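Local coordinates for protein glutathione S-transferase (PDB 4IVF) that binds two glutathione molecules per subunit and probably acts as a glutathione transferase of the Ure2p-like type, at residues K20-F24 and V176-L182. Residues are numbered along the deposited sequence; the frame is centred on the assembly and turned at random.
Sequences KISIF and VADFALL
With chi1 at -158°, CG of Phe24 stands opposite its backbone N, and the ring swings across to meet Val176 and Phe179. Phe179 takes the other course: its CG lies beside its own N (chi1 -65°), and the ring ends against Phe24 and Ile23. The two rings meet obliquely, planes 39° apart, with CD1 of Phe24 3.6 Å from CD2 of Phe179. Val176 adds a CH-pi contact, its CG1 sitting over one face of the Phe24 ring, 3.9 Å from the centroid. The preceding residue, Ile23, brings CG2 to within 3.8 Å of CD1 of Phe179, while CD1 of Ile23 reaches CD2 of Leu182. This is the interface between the two GST domains: the first helix of the thioredoxin-like half packs here on helix 176-185 of the all-helical half; Leu82 of helix 78-89 touches both Phe24 and Val176. One turn before Phe24, Lys20 runs out extended alongside Ala180, its CE 3.4 Å from Ala180 O and its CD 4.1 Å from Ala180 CB. Its NZ continues past to hydrogen-bond Gln114, Asn17 and Thr78, the last two being glutathione-binding residues; the nearest atoms of the side chain and a bound glutathione are about 4 Å apart.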
ATOM      1  N   LYS F  20       6.002   2.666  12.666  1.00 14.57           N
ATOM      2  CA  LYS F  20       6.752   2.229  11.491  1.00 17.62           C
ATOM      3  C   LYS F  20       7.845   3.228  11.175  1.00 19.87           C
ATOM      4  O   LYS F  20       8.998   2.864  10.940  1.00 18.33           O
ATOM      5  CB  LYS F  20       5.849   2.122  10.267  1.00 10.73           C
ATOM      6  CG  LYS F  20       4.867   0.972  10.253  1.00 10.74           C
ATOM      7  CD  LYS F  20       4.144   1.027   8.928  1.00 10.33           C
ATOM      8  CE  LYS F  20       2.836   0.280   8.892  1.00 10.34           C
ATOM      9  NZ  LYS F  20       2.152   0.591   7.583  1.00 10.30           N
ATOM     10  N   ILE F  21       7.474   4.502  11.185  1.00 15.86           N
ATOM     11  CA  ILE F  21       8.384   5.554  10.788  1.00 14.12           C
ATOM     12  C   ILE F  21       9.368   5.888  11.905  1.00 15.32           C
ATOM     13  O   ILE F  21      10.558   6.063  11.650  1.00 20.68           O
ATOM     14  CB  ILE F  21       7.627   6.825  10.321  1.00 17.36           C
ATOM     15  CG1 ILE F  21       6.634   6.475   9.207  1.00 18.76           C
ATOM     16  CG2 ILE F  21       8.600   7.879   9.851  1.00 13.08           C
ATOM     17  CD1 ILE F  21       7.147   5.450   8.209  1.00 10.54           C
ATOM     18  N   SER F  22       8.888   5.956  13.143  1.00 14.93           N
ATOM     19  CA  SER F  22       9.791   6.305  14.239  1.00 13.21           C
ATOM     20  C   SER F  22      10.823   5.196  14.474  1.00 18.11           C
ATOM     21  O   SER F  22      11.990   5.473  14.735  1.00 14.54           O
ATOM     22  CB  SER F  22       9.030   6.631  15.523  1.00 13.50           C
ATOM     23  OG  SER F  22       8.366   5.493  16.052  1.00 15.99           O
ATOM     24  N   ILE F  23      10.388   3.946  14.379  1.00 19.45           N
ATOM     25  CA  ILE F  23      11.324   2.822  14.410  1.00 22.33           C
ATOM     26  C   ILE F  23      12.351   2.883  13.264  1.00 23.12           C
ATOM     27  O   ILE F  23      13.549   2.710  13.493  1.00 21.33           O
ATOM     28  CB  ILE F  23      10.600   1.466  14.378  1.00 16.18           C
ATOM     29  CG1 ILE F  23       9.827   1.250  15.684  1.00 16.46           C
ATOM     30  CG2 ILE F  23      11.604   0.328  14.168  1.00 23.69           C
ATOM     31  CD1 ILE F  23       8.865   0.111  15.627  1.00 16.44           C
ATOM     32  N   PHE F  24      11.904   3.127  12.034  1.00 18.46           N
ATOM     33  CA  PHE F  24      12.865   3.130  10.929  1.00 19.37           C
ATOM     34  C   PHE F  24      13.864   4.271  11.038  1.00 21.45           C
ATOM     35  O   PHE F  24      15.048   4.083  10.764  1.00 17.02           O
ATOM     36  CB  PHE F  24      12.208   3.135   9.550  1.00 13.12           C
ATOM     37  CG  PHE F  24      13.106   2.613   8.475  1.00 13.59           C
ATOM     38  CD1 PHE F  24      13.856   1.460   8.691  1.00 18.35           C
ATOM     39  CD2 PHE F  24      13.214   3.257   7.258  1.00 13.50           C
ATOM     40  CE1 PHE F  24      14.708   0.964   7.705  1.00 20.02           C
ATOM     41  CE2 PHE F  24      14.053   2.776   6.269  1.00 14.11           C
ATOM     42  CZ  PHE F  24      14.808   1.619   6.490  1.00 14.83           C
ATOM     43  N   VAL F 176      12.462  -2.576   4.997  1.00 15.64           N
ATOM     44  CA  VAL F 176      11.305  -1.764   5.365  1.00 13.49           C
ATOM     45  C   VAL F 176      10.063  -2.650   5.481  1.00 16.15           C
ATOM     46  O   VAL F 176       9.120  -2.317   6.189  1.00 13.67           O
ATOM     47  CB  VAL F 176      11.040  -0.604   4.355  1.00 15.87           C
ATOM     48  CG1 VAL F 176      12.117   0.471   4.455  1.00 12.78           C
ATOM     49  CG2 VAL F 176      10.947  -1.129   2.931  1.00 17.85           C
ATOM     50  N   ALA F 177      10.064  -3.782   4.788  1.00 14.73           N
ATOM     51  CA  ALA F 177       8.914  -4.669   4.856  1.00 18.21           C
ATOM     52  C   ALA F 177       8.756  -5.224   6.274  1.00 15.56           C
ATOM     53  O   ALA F 177       7.656  -5.258   6.812  1.00 16.69           O
ATOM     54  CB  ALA F 177       9.023  -5.788   3.828  1.00 13.80           C
ATOM     55  N   ASP F 178       9.860  -5.630   6.890  1.00 15.93           N
ATOM     56  CA  ASP F 178       9.818  -6.095   8.277  1.00 16.44           C
ATOM     57  C   ASP F 178       9.393  -4.971   9.224  1.00 15.63           C
ATOM     58  O   ASP F 178       8.572  -5.166  10.117  1.00 16.48           O
ATOM     59  CB  ASP F 178      11.183  -6.636   8.711  1.00 16.62           C
ATOM     60  CG  ASP F 178      11.693  -7.734   7.803  1.00 15.52           C
ATOM     61  OD1 ASP F 178      12.316  -7.418   6.768  1.00 14.71           O
ATOM     62  OD2 ASP F 178      11.469  -8.917   8.120  1.00 24.84           O
ATOM     63  N   PHE F 179       9.963  -3.790   9.043  1.00 13.21           N
ATOM     64  CA  PHE F 179       9.650  -2.703   9.955  1.00 13.22           C
ATOM     65  C   PHE F 179       8.206  -2.252   9.824  1.00 10.88           C
ATOM     66  O   PHE F 179       7.576  -1.908  10.813  1.00 14.32           O
ATOM     67  CB  PHE F 179      10.660  -1.572   9.812  1.00 16.35           C
ATOM     68  CG  PHE F 179      12.047  -1.974  10.223  1.00 17.85           C
ATOM     69  CD1 PHE F 179      12.313  -2.317  11.539  1.00 13.53           C
ATOM     70  CD2 PHE F 179      13.072  -2.050   9.293  1.00 17.52           C
ATOM     71  CE1 PHE F 179      13.581  -2.707  11.935  1.00 16.58           C
ATOM     72  CE2 PHE F 179      14.338  -2.442   9.672  1.00 17.05           C
ATOM     73  CZ  PHE F 179      14.598  -2.776  11.004  1.00 16.47           C
ATOM     74  N   ALA F 180       7.673  -2.308   8.610  1.00 16.41           N
ATOM     75  CA  ALA F 180       6.255  -2.037   8.366  1.00 13.84           C
ATOM     76  C   ALA F 180       5.355  -3.004   9.119  1.00 14.37           C
ATOM     77  O   ALA F 180       4.412  -2.584   9.798  1.00 11.70           O
ATOM     78  CB  ALA F 180       5.944  -2.086   6.868  1.00 12.90           C
ATOM     79  N   LEU F 181       5.629  -4.299   8.982  1.00  9.48           N
ATOM     80  CA  LEU F 181       4.811  -5.317   9.639  1.00  9.34           C
ATOM     81  C   LEU F 181       4.878  -5.172  11.168  1.00 10.69           C
ATOM     82  O   LEU F 181       3.879  -5.334  11.881  1.00 10.24           O
ATOM     83  CB  LEU F 181       5.255  -6.726   9.204  1.00  9.45           C
ATOM     84  CG  LEU F 181       4.457  -7.866   9.854  1.00  9.49           C
ATOM     85  CD1 LEU F 181       2.999  -7.795   9.447  1.00  9.01           C
ATOM     86  CD2 LEU F 181       5.047  -9.229   9.524  1.00  9.86           C
ATOM     87  N   LEU F 182       6.065  -4.838  11.652  1.00 10.33           N
ATOM     88  CA  LEU F 182       6.347  -4.752  13.083  1.00 11.83           C
ATOM     89  C   LEU F 182       5.436  -3.757  13.820  1.00 13.58           C
ATOM     90  O   LEU F 182       5.013  -4.006  14.950  1.00 12.36           O
ATOM     91  CB  LEU F 182       7.817  -4.369  13.282  1.00 11.70           C
ATOM     92  CG  LEU F 182       8.354  -4.291  14.705  1.00 13.53           C
ATOM     93  CD1 LEU F 182       8.143  -5.621  15.420  1.00 14.11           C
ATOM     94  CD2 LEU F 182       9.821  -3.888  14.704  1.00 14.60           C
TER